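Local coordinates for transcription regulator (Lactobacillus plantarum WCFS1, PDB 3CLK), which probably regulates transcription as a DNA-binding dimer, with a periplasmic-binding-protein-like core that presumably senses a small effector molecule, at residues V10-V15 with N40-Y45; E52-A57 with A75-N80; I69-I74 with Y91-M96; I105-E110 with F241-T246; T234-D239 with I268-V273. All coordinates share one frame; numbering follows the deposited sequence.

How the contacts relate
The two-lobed core is read here from one lobe to the other. Contacts 1 and 3 are neighbours in the first parallel sheet, their centres 11 Å apart, and Val14 probably bonds to Leu70 and Leu72. Contact 2 lies at one end of that sheet, where Leu76 packs on Leu71 and Phe93 of contact 3. Contacts 1 and 2 both touch the second subunit. Contact 4 continues the sheet beyond contact 3 and leads into contact 5, 11 Å away between centres. There Ser107 and Gln238 probably form a hydrogen bond between two chain segments that cross from lobe to lobe. Contact 5 reaches the second sheet. In this family effectors usually bind in the cleft between the lobes.

Contact 1 (V10-V15 with N40-Y45); sequences VIAAVV and NLIIVY
Ala12 and Ile42 pack on one face of a parallel strand pair. Ile42 CG1 sits between its backbone N and carbonyl carbon (chi1 70°), which leans it over the alanine, with CG1 3.7 Å from Ala12 CB. On the other face Ala13 CB meets Leu41 CD1 at 4.1 Å. Further along, Val15 CG2 lies 3.6 Å from Ile43 CG2. Helix 22-34 covers the face of Leu41 and Ile43. Helix 53-63 covers that of Ala12 and Val44.

Between these faces run the backbone bonds. Ile11 O receives Ile42 N at 2.9 Å, and Ala13 N reaches Ile42 O at the same length. Val44 N bonds to Ala13 O. The ladder weakens at Val15 N, which is 3.4 Å from Val44 O. At the other end Ile11 N bonds to Asn40 O at 2.8 Å and almost straight, 177°. Here the polar edge begins: the methyl Val10 CG2 rests near the Asn40 amide, 3.5 Å from ND2.

Strand 41-44 closes the sheet within this chain, but Ile43 and Val44 pair antiparallel with a strand of the second subunit. With helix 22-34 the two strands form a beta-alpha-beta crossover, typical of the parallel alpha/beta lobes of periplasmic-binding-protein-like regulators.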
# COMPACT_ATOMS: atom_id res chain seq x y z
N VAL B 10 2.90 2.32 25.71
CA VAL B 10 3.44 2.26 24.32
C VAL B 10 3.33 0.85 23.75
O VAL B 10 3.86 -0.11 24.30
CB VAL B 10 4.92 2.68 24.27
CG1 VAL B 10 5.40 2.72 22.83
CG2 VAL B 10 5.11 4.03 24.94
N ILE B 11 2.62 0.72 22.63
CA ILE B 11 2.45 -0.57 21.99
C ILE B 11 3.35 -0.62 20.76
O ILE B 11 3.50 0.37 20.05
CB ILE B 11 0.99 -0.81 21.55
CG1 ILE B 11 0.09 -0.93 22.78
CG2 ILE B 11 0.90 -2.07 20.70
CD1 ILE B 11 -1.39 -1.06 22.47
N ALA B 12 3.96 -1.78 20.53
CA ALA B 12 4.84 -1.95 19.38
C ALA B 12 4.21 -2.94 18.42
O ALA B 12 3.81 -4.04 18.81
CB ALA B 12 6.21 -2.46 19.84
N ALA B 13 4.11 -2.54 17.15
CA ALA B 13 3.55 -3.40 16.12
C ALA B 13 4.67 -3.86 15.20
O ALA B 13 5.42 -3.04 14.68
CB ALA B 13 2.49 -2.64 15.33
N VAL B 14 4.77 -5.17 15.03
CA VAL B 14 5.80 -5.76 14.18
C VAL B 14 5.21 -6.07 12.80
O VAL B 14 4.21 -6.80 12.69
CB VAL B 14 6.35 -7.06 14.79
CG1 VAL B 14 7.48 -7.60 13.92
CG2 VAL B 14 6.84 -6.80 16.21
N VAL B 15 5.81 -5.51 11.77
CA VAL B 15 5.36 -5.73 10.40
C VAL B 15 6.53 -6.25 9.56
O VAL B 15 7.68 -5.90 9.80
CB VAL B 15 4.83 -4.43 9.77
CG1 VAL B 15 3.53 -4.02 10.46
CG2 VAL B 15 5.86 -3.33 9.91
N ASN B 40 0.57 4.85 23.15
CA ASN B 40 1.41 5.35 22.06
C ASN B 40 1.70 4.15 21.16
O ASN B 40 1.47 3.01 21.56
CB ASN B 40 2.72 5.92 22.60
CG ASN B 40 2.50 7.04 23.60
OD1 ASN B 40 1.89 8.06 23.29
ND2 ASN B 40 3.01 6.85 24.82
N LEU B 41 2.20 4.39 19.95
CA LEU B 41 2.48 3.29 19.03
C LEU B 41 3.75 3.43 18.20
O LEU B 41 3.95 4.44 17.52
CB LEU B 41 1.30 3.09 18.08
CG LEU B 41 1.50 2.10 16.93
CD1 LEU B 41 1.55 0.68 17.48
CD2 LEU B 41 0.36 2.24 15.93
N ILE B 42 4.60 2.41 18.24
CA ILE B 42 5.81 2.41 17.43
C ILE B 42 5.75 1.17 16.55
O ILE B 42 5.25 0.13 16.97
CB ILE B 42 7.12 2.36 18.27
CG1 ILE B 42 7.27 0.99 18.93
CG2 ILE B 42 7.10 3.46 19.31
CD1 ILE B 42 8.65 0.77 19.52
N ILE B 43 6.25 1.30 15.33
CA ILE B 43 6.23 0.20 14.39
C ILE B 43 7.65 -0.32 14.13
O ILE B 43 8.49 0.40 13.59
CB ILE B 43 5.59 0.63 13.05
CG1 ILE B 43 4.17 1.13 13.31
CG2 ILE B 43 5.59 -0.52 12.07
CD1 ILE B 43 3.48 1.73 12.09
N VAL B 44 7.91 -1.56 14.52
CA VAL B 44 9.22 -2.14 14.31
C VAL B 44 9.24 -2.86 12.97
O VAL B 44 8.58 -3.89 12.80
CB VAL B 44 9.59 -3.14 15.43
CG1 VAL B 44 10.91 -3.80 15.11
CG2 VAL B 44 9.66 -2.41 16.76
N TYR B 45 9.99 -2.29 12.04
CA TYR B 45 10.10 -2.83 10.69
C TYR B 45 11.01 -4.05 10.65
O TYR B 45 10.64 -5.09 10.10
CB TYR B 45 10.61 -1.74 9.76
CG TYR B 45 10.12 -1.85 8.33
CD1 TYR B 45 10.73 -2.72 7.43
CD2 TYR B 45 9.03 -1.11 7.90
CE1 TYR B 45 10.27 -2.83 6.12
CE2 TYR B 45 8.56 -1.21 6.59
CZ TYR B 45 9.18 -2.08 5.71
OH TYR B 45 8.72 -2.18 4.41

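Contact 2 (E52-A57 with A75-N80); sequences EEQKHA and ALTDDN
Gln54 reaches from the start of helix 53-63 to Leu76 and Asn80, and its side chain carries most of what segment 52-57 gives to the contact. CB is the first atom to feel the other segment, 3.9 Å from Asn80 OD1. CG leaves anti to the backbone N (chi1 -178°), and the chain stays extended beyond it. That directs the amide across the gap. Gln54 CG has two neighbours, Asn80 OD1 and Leu76 CD2, each 3.6 Å away. The amide carbon CD then rests on the methyl Leu76 CD2 at 3.4 Å.

At the tip NE2 makes a weak, bent hydrogen bond to Asn80 OD1, 3.1 Å long with 133° at the hydrogen. The two amide planes stand 64° apart. Gln54 NE2 also faces Thr77 N at 2.8 Å, and these are two donors. OE1 in turn faces Ala75 O. Both pairings are poorly matched, so the amide may be turned over in the model, and its bond to Asn80 is doubtful.

Asn80 OD1 has a second partner in its own segment. Thr77 OG1 donates to it at 2.9 Å, from above the carbonyl plane. Thr77 OG1 also accepts from Asn80 N and so caps helix 78-86. Asn80 ND2 lies across the Lys55 side chain, 3.1 Å from CB.

Glu53 and His56 of helix 53-63 also pack against the second subunit, on His35 and Asn40 of that chain. The contact joins the first turns of helices 53-63 and 78-86, which lie before and after strand 68-72 in the chain.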
# COMPACT_ATOMS: atom_id res chain seq x y z
N GLU B 52 18.09 -12.70 10.69
CA GLU B 52 18.31 -11.91 11.90
C GLU B 52 17.49 -10.63 11.88
O GLU B 52 17.27 -10.01 12.92
CB GLU B 52 19.80 -11.58 12.05
CG GLU B 52 20.67 -12.80 12.30
CD GLU B 52 20.30 -13.53 13.57
OE1 GLU B 52 19.12 -13.92 13.72
OE2 GLU B 52 21.19 -13.73 14.43
N GLU B 53 17.05 -10.23 10.69
CA GLU B 53 16.25 -9.03 10.54
C GLU B 53 15.10 -9.15 11.53
O GLU B 53 14.61 -8.17 12.08
CB GLU B 53 15.69 -8.95 9.11
CG GLU B 53 14.62 -10.00 8.82
CD GLU B 53 14.33 -10.16 7.33
OE1 GLU B 53 13.38 -10.90 6.99
OE2 GLU B 53 15.06 -9.56 6.51
N GLN B 54 14.70 -10.40 11.75
CA GLN B 54 13.61 -10.74 12.65
C GLN B 54 14.02 -10.66 14.11
O GLN B 54 13.47 -9.86 14.88
CB GLN B 54 13.13 -12.15 12.32
CG GLN B 54 11.97 -12.64 13.13
CD GLN B 54 11.32 -13.85 12.49
OE1 GLN B 54 10.75 -13.76 11.40
NE2 GLN B 54 11.42 -15.00 13.15
N LYS B 55 14.98 -11.48 14.50
CA LYS B 55 15.48 -11.51 15.87
C LYS B 55 15.74 -10.10 16.38
O LYS B 55 15.40 -9.77 17.52
CB LYS B 55 16.75 -12.36 15.92
CG LYS B 55 17.31 -12.63 17.31
CD LYS B 55 18.18 -11.50 17.81
CE LYS B 55 19.22 -12.02 18.77
NZ LYS B 55 20.09 -13.04 18.11
N HIS B 56 16.33 -9.26 15.54
CA HIS B 56 16.63 -7.89 15.91
C HIS B 56 15.39 -7.01 16.00
O HIS B 56 15.37 -6.01 16.70
CB HIS B 56 17.62 -7.28 14.91
CG HIS B 56 19.01 -7.84 15.04
ND1 HIS B 56 19.80 -7.59 16.14
CD2 HIS B 56 19.71 -8.67 14.24
CE1 HIS B 56 20.95 -8.25 16.00
NE2 HIS B 56 20.91 -8.91 14.86
N ALA B 57 14.35 -7.40 15.27
CA ALA B 57 13.11 -6.65 15.30
C ALA B 57 12.50 -6.85 16.69
O ALA B 57 12.07 -5.90 17.34
CB ALA B 57 12.16 -7.15 14.22
N ALA B 75 5.68 -14.65 10.45
CA ALA B 75 5.97 -16.05 10.73
C ALA B 75 7.33 -16.15 11.43
O ALA B 75 8.37 -16.25 10.78
CB ALA B 75 5.99 -16.85 9.43
N LEU B 76 7.31 -16.12 12.75
CA LEU B 76 8.54 -16.20 13.53
C LEU B 76 9.16 -17.59 13.50
O LEU B 76 8.46 -18.59 13.42
CB LEU B 76 8.28 -15.82 14.99
CG LEU B 76 7.83 -14.39 15.30
CD1 LEU B 76 7.52 -14.27 16.79
CD2 LEU B 76 8.92 -13.41 14.90
N THR B 77 10.48 -17.65 13.56
CA THR B 77 11.17 -18.94 13.58
C THR B 77 10.93 -19.56 14.95
O THR B 77 10.44 -18.90 15.87
CB THR B 77 12.68 -18.76 13.37
OG1 THR B 77 13.20 -17.90 14.39
CG2 THR B 77 12.95 -18.14 12.00
N ASP B 78 11.26 -20.84 15.10
CA ASP B 78 11.06 -21.53 16.37
C ASP B 78 11.79 -20.83 17.52
O ASP B 78 11.24 -20.69 18.61
CB ASP B 78 11.54 -22.98 16.26
CG ASP B 78 10.87 -23.72 15.13
OD1 ASP B 78 11.21 -23.46 13.96
OD2 ASP B 78 9.99 -24.57 15.41
N ASP B 79 13.02 -20.39 17.26
CA ASP B 79 13.81 -19.72 18.29
C ASP B 79 13.39 -18.27 18.54
O ASP B 79 13.42 -17.80 19.67
CB ASP B 79 15.30 -19.77 17.94
CG ASP B 79 15.83 -21.19 17.88
OD1 ASP B 79 15.45 -22.00 18.75
OD2 ASP B 79 16.64 -21.50 16.98
N ASN B 80 12.99 -17.56 17.48
CA ASN B 80 12.56 -16.18 17.65
C ASN B 80 11.24 -16.14 18.43
O ASN B 80 10.95 -15.16 19.11
CB ASN B 80 12.40 -15.50 16.29
CG ASN B 80 13.70 -14.90 15.79
OD1 ASN B 80 14.09 -15.10 14.63
ND2 ASN B 80 14.38 -14.16 16.65

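Contact 3 (I69-I74 with Y91-M96); sequences ILLLSI and YCFLSM
This is a buried parallel strand pair inside the first sheet, with Leu71 and Phe93 packed together on one face. Leu71 CB lies over the Phe93 ring, 4.2 Å from its centroid, in a CH-pi contact. The methyl CD1 sits over the ring centre on the same face, and CD2 touches CE2. The ring edge points to the backbone: Ile74 O is in its plane, 3.2 Å from Phe93 CE2. Arg102 makes a cation-pi contact with the same ring, and Phe98 meets it edge-to-face.

The opposite face carries Leu72 and Leu94. Their side chains lie side by side and point the same way. Leu72 CD2 and Leu94 CD1 are only 3.2 Å apart, tighter than usual for carbons. Helix 22-34 packs over both.

Strand 68-72, helix 78-86 and strand 91-94 form a beta-alpha-beta unit, and Leu84 of the helix covers Ile69, Leu71 and Tyr91. The ladder itself is regular. Leu71 N bonds to Cys92 O at 2.9 Å. Leu71 O receives Leu94 N at 2.7 Å and 174°, with the donor above the carbonyl plane.

Just past strand 68-72, Ser73 N still bonds to Leu94 O. A water joins Ser73 OG to Ser95 O, donating to the latter at 2.8 Å. Met96, modelled as selenomethionine, bends at chi3 (-87°). This brings CE to 3.5 Å from Ser73 OG, while SE lies 3.6 Å from Ile74 O.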
# COMPACT_ATOMS: atom_id res chain seq x y z
N ILE B 69 3.05 -6.25 22.44
CA ILE B 69 3.52 -6.41 21.07
C ILE B 69 2.48 -7.09 20.19
O ILE B 69 1.94 -8.14 20.56
CB ILE B 69 4.82 -7.25 21.02
CG1 ILE B 69 5.91 -6.58 21.85
CG2 ILE B 69 5.29 -7.40 19.57
CD1 ILE B 69 7.21 -7.34 21.89
N LEU B 70 2.20 -6.49 19.04
CA LEU B 70 1.25 -7.04 18.09
C LEU B 70 2.04 -7.43 16.84
O LEU B 70 2.78 -6.60 16.29
CB LEU B 70 0.18 -6.00 17.74
CG LEU B 70 -0.66 -5.50 18.92
CD1 LEU B 70 -1.59 -4.38 18.46
CD2 LEU B 70 -1.46 -6.66 19.48
N LEU B 71 1.90 -8.67 16.40
CA LEU B 71 2.64 -9.11 15.22
C LEU B 71 1.69 -9.29 14.04
O LEU B 71 0.88 -10.22 14.00
CB LEU B 71 3.40 -10.41 15.51
CG LEU B 71 4.42 -10.29 16.65
CD1 LEU B 71 3.74 -10.59 17.98
CD2 LEU B 71 5.57 -11.25 16.43
N LEU B 72 1.81 -8.39 13.07
CA LEU B 72 0.98 -8.39 11.88
C LEU B 72 1.43 -9.40 10.84
O LEU B 72 2.32 -9.13 10.03
CB LEU B 72 0.97 -7.00 11.24
CG LEU B 72 0.53 -5.82 12.13
CD1 LEU B 72 0.12 -4.64 11.25
CD2 LEU B 72 -0.64 -6.24 13.00
N SER B 73 0.82 -10.58 10.90
CA SER B 73 1.12 -11.64 9.96
C SER B 73 2.62 -11.89 9.80
O SER B 73 3.15 -11.82 8.69
CB SER B 73 0.51 -11.32 8.60
OG SER B 73 0.49 -12.46 7.77
N ILE B 74 3.30 -12.17 10.91
CA ILE B 74 4.73 -12.46 10.88
C ILE B 74 4.95 -13.91 11.28
O ILE B 74 4.46 -14.36 12.32
CB ILE B 74 5.53 -11.54 11.86
CG1 ILE B 74 6.05 -10.30 11.12
CG2 ILE B 74 6.71 -12.31 12.45
CD1 ILE B 74 4.98 -9.32 10.74
N TYR B 91 1.73 -10.39 24.13
CA TYR B 91 1.78 -10.33 22.68
C TYR B 91 0.61 -11.07 22.05
O TYR B 91 -0.02 -11.92 22.67
CB TYR B 91 3.11 -10.93 22.18
CG TYR B 91 3.16 -12.44 22.28
CD1 TYR B 91 2.71 -13.24 21.23
CD2 TYR B 91 3.62 -13.07 23.44
CE1 TYR B 91 2.69 -14.63 21.33
CE2 TYR B 91 3.61 -14.47 23.55
CZ TYR B 91 3.14 -15.23 22.50
OH TYR B 91 3.12 -16.61 22.59
N CYS B 92 0.33 -10.72 20.79
CA CYS B 92 -0.76 -11.34 20.04
C CYS B 92 -0.47 -11.17 18.55
O CYS B 92 -0.02 -10.11 18.11
CB CYS B 92 -2.09 -10.66 20.39
SG CYS B 92 -3.57 -11.49 19.72
N PHE B 93 -0.72 -12.23 17.79
CA PHE B 93 -0.51 -12.20 16.34
C PHE B 93 -1.80 -11.73 15.66
O PHE B 93 -2.90 -12.08 16.09
CB PHE B 93 -0.14 -13.59 15.81
CG PHE B 93 1.27 -14.01 16.13
CD1 PHE B 93 1.61 -14.45 17.41
CD2 PHE B 93 2.25 -13.98 15.15
CE1 PHE B 93 2.92 -14.84 17.70
CE2 PHE B 93 3.56 -14.37 15.43
CZ PHE B 93 3.90 -14.80 16.71
N LEU B 94 -1.66 -10.93 14.61
CA LEU B 94 -2.80 -10.42 13.86
C LEU B 94 -2.74 -10.87 12.40
O LEU B 94 -1.66 -10.91 11.79
CB LEU B 94 -2.87 -8.89 13.92
CG LEU B 94 -2.95 -8.20 15.28
CD1 LEU B 94 -3.06 -6.69 15.11
CD2 LEU B 94 -4.15 -8.74 16.05
N SER B 95 -3.91 -11.20 11.85
CA SER B 95 -4.06 -11.62 10.46
C SER B 95 -3.39 -12.95 10.10
O SER B 95 -3.10 -13.21 8.93
CB SER B 95 -3.54 -10.52 9.54
OG SER B 95 -4.23 -10.53 8.31
N MSE B 96 -3.16 -13.78 11.11
CA MSE B 96 -2.53 -15.08 10.89
C MSE B 96 -2.94 -16.07 11.98
O MSE B 96 -2.93 -15.74 13.16
CB MSE B 96 -1.00 -14.93 10.87
CG MSE B 96 -0.23 -16.22 10.61
SE MSE B 96 1.70 -15.94 10.66
CE MSE B 96 1.96 -15.43 8.81
O HOH W 1 -1.52 -14.95 7.40

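Contact 4 (I105-E110 with F241-T246); sequences ISSDDE and FQMGVT
Met243 sets CG anti to its own carbonyl carbon (chi1 -67°) and then runs extended, which carries its end along the chain from Ile105 to Ser107. Ile105 is likewise extended beyond CG1 (chi2 171°), and its CD1 reaches Thr246. Met243 is modelled as selenomethionine. Its SE lies 4.1 Å from Ser106 CA, and its CE touches Ser107 OG at 3.3 Å. Nearer the helix, Ile105 CG2 faces Met243 CA at 4.1 Å. Ile105 CD1 crosses to the methyl Thr246 CG2 at 3.5 Å.

Thr246 presents this methyl to the isoleucine while its hydroxyl is engaged within the helix. Gln242 NE2 donates to Thr246 OG1 at 2.7 Å, with the oxygen close to the amide plane. Ser107 OG has its polar partner in Gln238 OE1, so Met243 CE meets a hydroxyl already held. Ser106 turns the other way, and its OG donates to Ser107 O at 3.3 Å.

Strand 104-106 belongs to the first sheet, and Ile105 pairs there with Phe93 and Ser95. Asp108 then caps helix 109-121, which packs against Ile236 of the second sheet and the nearby Gln238. Helix 240-256 leans on helix 22-34 of the first lobe.

Between the two segments the contact is all van der Waals packing, with no hydrogen bonds across it. It therefore depends on the fit of apolar and selenium-bearing side chains, while Gln238 and Gln242 hold the nearby hydroxyls.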
# COMPACT_ATOMS: atom_id res chain seq x y z
N ILE B 105 -5.37 -13.32 16.40
CA ILE B 105 -6.64 -12.74 15.99
C ILE B 105 -6.53 -12.63 14.47
O ILE B 105 -5.63 -11.96 13.95
CB ILE B 105 -6.82 -11.33 16.56
CG1 ILE B 105 -6.90 -11.40 18.08
CG2 ILE B 105 -8.08 -10.70 15.96
CD1 ILE B 105 -6.86 -10.03 18.75
N SER B 106 -7.43 -13.30 13.77
CA SER B 106 -7.42 -13.28 12.31
C SER B 106 -8.73 -13.82 11.77
O SER B 106 -9.68 -14.06 12.53
CB SER B 106 -6.28 -14.15 11.78
OG SER B 106 -6.49 -15.51 12.11
N SER B 107 -8.77 -14.00 10.45
CA SER B 107 -9.96 -14.53 9.79
C SER B 107 -9.85 -16.04 9.80
O SER B 107 -8.78 -16.60 10.05
CB SER B 107 -10.02 -14.06 8.33
OG SER B 107 -10.18 -12.65 8.24
N ASP B 108 -10.97 -16.70 9.53
CA ASP B 108 -10.99 -18.15 9.46
C ASP B 108 -10.56 -18.43 8.02
O ASP B 108 -11.38 -18.35 7.10
CB ASP B 108 -12.40 -18.68 9.69
CG ASP B 108 -12.46 -20.19 9.68
OD1 ASP B 108 -11.75 -20.81 8.86
OD2 ASP B 108 -13.22 -20.75 10.49
N ASP B 109 -9.28 -18.72 7.82
CA ASP B 109 -8.77 -18.95 6.47
C ASP B 109 -9.51 -20.03 5.71
O ASP B 109 -9.78 -19.86 4.52
CB ASP B 109 -7.27 -19.27 6.52
CG ASP B 109 -6.43 -18.05 6.82
OD1 ASP B 109 -6.44 -17.10 6.01
OD2 ASP B 109 -5.77 -18.03 7.87
N GLU B 110 -9.84 -21.13 6.36
CA GLU B 110 -10.56 -22.16 5.63
C GLU B 110 -11.89 -21.59 5.14
O GLU B 110 -12.28 -21.82 3.99
CB GLU B 110 -10.81 -23.39 6.51
CG GLU B 110 -11.38 -24.54 5.69
CD GLU B 110 -11.70 -25.78 6.51
OE1 GLU B 110 -10.86 -26.18 7.34
OE2 GLU B 110 -12.78 -26.35 6.30
N PHE B 241 -9.23 -3.80 10.03
CA PHE B 241 -9.38 -2.74 11.01
C PHE B 241 -9.74 -3.33 12.37
O PHE B 241 -9.09 -3.05 13.38
CB PHE B 241 -10.48 -1.77 10.58
CG PHE B 241 -10.52 -0.50 11.39
CD1 PHE B 241 -9.72 0.59 11.04
CD2 PHE B 241 -11.34 -0.39 12.50
CE1 PHE B 241 -9.75 1.77 11.78
CE2 PHE B 241 -11.38 0.78 13.26
CZ PHE B 241 -10.58 1.87 12.89
N GLN B 242 -10.77 -4.17 12.38
CA GLN B 242 -11.22 -4.80 13.60
C GLN B 242 -10.13 -5.66 14.23
O GLN B 242 -10.04 -5.74 15.46
CB GLN B 242 -12.46 -5.65 13.33
CG GLN B 242 -13.09 -6.24 14.59
CD GLN B 242 -13.38 -5.17 15.64
OE1 GLN B 242 -14.00 -4.14 15.34
NE2 GLN B 242 -12.95 -5.41 16.87
N MSE B 243 -9.31 -6.30 13.41
CA MSE B 243 -8.23 -7.11 13.94
C MSE B 243 -7.35 -6.22 14.79
O MSE B 243 -6.93 -6.60 15.89
CB MSE B 243 -7.39 -7.71 12.81
CG MSE B 243 -8.13 -8.72 11.98
SE MSE B 243 -6.94 -9.55 10.72
CE MSE B 243 -8.27 -10.24 9.48
N GLY B 244 -7.08 -5.03 14.27
CA GLY B 244 -6.24 -4.07 14.97
C GLY B 244 -6.88 -3.55 16.23
O GLY B 244 -6.20 -3.34 17.25
N VAL B 245 -8.19 -3.31 16.18
CA VAL B 245 -8.92 -2.83 17.34
C VAL B 245 -8.86 -3.88 18.45
O VAL B 245 -8.44 -3.59 19.57
CB VAL B 245 -10.40 -2.55 17.00
CG1 VAL B 245 -11.19 -2.24 18.27
CG2 VAL B 245 -10.48 -1.39 16.03
N THR B 246 -9.27 -5.10 18.12
CA THR B 246 -9.30 -6.21 19.07
C THR B 246 -7.91 -6.50 19.63
O THR B 246 -7.75 -6.77 20.83
CB THR B 246 -9.84 -7.48 18.38
OG1 THR B 246 -11.11 -7.19 17.79
CG2 THR B 246 -10.01 -8.61 19.39

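Contact 5 (T234-D239 with I268-V273); sequences TSISQD and IPVNPV
The flat groups here are the peptide units on either side of Ser237 and Asn271, which meet through their N-H and C=O groups. Asn271 N approaches Ser237 O in the carbonyl plane, at 3.1 Å. The return bond differs: Ser237 N sits 3.0 Å from Asn271 O but well above that carbonyl plane. Val270 CB also presses on Ser237 O, at 3.3 Å. A second hydrogen-bonded pair follows at Ser235 and Val273. There Val273 N reaches Ser235 O at 2.7 Å, nearly straight.

Ile236 lies between these pairs, opposite Pro272. Its CD1 rests on Pro272 CB at 3.6 Å. Its CG2, anti to the backbone N, meets Val270 CG2 at 3.7 Å. Helix 109-121 covers this face, with Ala116 on Ile236 and Gln115 on Val270 and Pro272.

The other face mixes hydroxyls with a methyl. Val273 CG2 touches Ser237 OG at 3.3 Å. Ser237 OG and Ser235 OG share a hydrogen bond, and Ser235 OG also bonds to Arg275.

Beyond the strands a water accepts from Asp239 N and donates to Pro269 O, bridging the segments. Asp239 OD1 caps helix 240-256 through Gln242 N. Gln238 NE2 also bonds to Asp221.

Strand 271-273 is the antiparallel edge of an otherwise parallel sheet. Segment 234-239 leaves this second sheet toward the first lobe, and 268-273 returns to it from the first sheet, consistent with two of the interlobe crossings of the periplasmic-binding-protein-like fold.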
# COMPACT_ATOMS: atom_id res chain seq x y z
N THR B 234 -14.62 -8.11 -7.12
CA THR B 234 -15.52 -8.63 -6.12
C THR B 234 -14.57 -9.34 -5.18
O THR B 234 -13.58 -9.94 -5.62
CB THR B 234 -16.52 -9.64 -6.71
OG1 THR B 234 -17.49 -8.93 -7.48
CG2 THR B 234 -17.24 -10.41 -5.60
N SER B 235 -14.85 -9.29 -3.89
CA SER B 235 -13.93 -9.91 -2.96
C SER B 235 -14.55 -10.45 -1.69
O SER B 235 -15.71 -10.18 -1.38
CB SER B 235 -12.87 -8.89 -2.57
OG SER B 235 -13.46 -7.82 -1.84
N ILE B 236 -13.74 -11.23 -0.99
CA ILE B 236 -14.10 -11.77 0.31
C ILE B 236 -13.22 -10.84 1.13
O ILE B 236 -11.99 -10.96 1.13
CB ILE B 236 -13.66 -13.23 0.48
CG1 ILE B 236 -14.46 -14.12 -0.46
CG2 ILE B 236 -13.86 -13.67 1.94
CD1 ILE B 236 -15.97 -14.02 -0.28
N SER B 237 -13.86 -9.87 1.78
CA SER B 237 -13.13 -8.87 2.54
C SER B 237 -12.89 -9.25 3.98
O SER B 237 -13.78 -9.76 4.65
CB SER B 237 -13.88 -7.54 2.46
OG SER B 237 -14.13 -7.21 1.11
N GLN B 238 -11.67 -9.01 4.44
CA GLN B 238 -11.29 -9.30 5.81
C GLN B 238 -11.43 -7.99 6.57
O GLN B 238 -11.17 -6.92 6.01
CB GLN B 238 -9.83 -9.78 5.90
CG GLN B 238 -9.51 -11.03 5.11
CD GLN B 238 -8.16 -11.62 5.50
OE1 GLN B 238 -7.96 -12.01 6.65
NE2 GLN B 238 -7.24 -11.68 4.55
N ASP B 239 -11.82 -8.07 7.83
CA ASP B 239 -11.97 -6.87 8.62
C ASP B 239 -10.67 -6.59 9.35
O ASP B 239 -10.59 -6.73 10.57
CB ASP B 239 -13.11 -7.03 9.64
CG ASP B 239 -13.53 -5.71 10.24
OD1 ASP B 239 -12.73 -4.76 10.23
OD2 ASP B 239 -14.67 -5.62 10.74
N ILE B 268 -12.16 -13.35 13.20
CA ILE B 268 -12.97 -12.19 12.87
C ILE B 268 -13.70 -12.56 11.59
O ILE B 268 -13.08 -12.94 10.59
CB ILE B 268 -12.10 -10.94 12.61
CG1 ILE B 268 -11.22 -10.66 13.84
CG2 ILE B 268 -13.00 -9.74 12.31
CD1 ILE B 268 -12.00 -10.23 15.08
N PRO B 269 -15.04 -12.46 11.59
CA PRO B 269 -15.84 -12.80 10.40
C PRO B 269 -15.42 -12.01 9.15
O PRO B 269 -14.94 -10.88 9.25
CB PRO B 269 -17.27 -12.47 10.83
CG PRO B 269 -17.23 -12.65 12.33
CD PRO B 269 -15.91 -12.01 12.69
N VAL B 270 -15.57 -12.63 7.99
CA VAL B 270 -15.28 -11.98 6.72
C VAL B 270 -16.61 -11.84 5.99
O VAL B 270 -17.58 -12.53 6.31
CB VAL B 270 -14.33 -12.80 5.81
CG1 VAL B 270 -12.98 -12.99 6.49
CG2 VAL B 270 -14.97 -14.12 5.45
N ASN B 271 -16.67 -10.94 5.01
CA ASN B 271 -17.90 -10.73 4.27
C ASN B 271 -17.65 -10.47 2.79
O ASN B 271 -16.77 -9.68 2.43
CB ASN B 271 -18.66 -9.53 4.84
CG ASN B 271 -18.96 -9.69 6.31
OD1 ASN B 271 -18.06 -9.60 7.15
ND2 ASN B 271 -20.22 -9.94 6.64
N PRO B 272 -18.42 -11.13 1.92
CA PRO B 272 -18.23 -10.91 0.49
C PRO B 272 -18.75 -9.53 0.09
O PRO B 272 -19.79 -9.08 0.57
CB PRO B 272 -19.03 -12.05 -0.14
CG PRO B 272 -20.13 -12.28 0.85
CD PRO B 272 -19.39 -12.21 2.17
N VAL B 273 -17.99 -8.84 -0.76
CA VAL B 273 -18.37 -7.53 -1.25
C VAL B 273 -18.45 -7.64 -2.77
O VAL B 273 -17.42 -7.74 -3.45
CB VAL B 273 -17.34 -6.45 -0.89
CG1 VAL B 273 -17.71 -5.14 -1.57
CG2 VAL B 273 -17.28 -6.28 0.62
O HOH W 2 -12.19 -10.73 9.03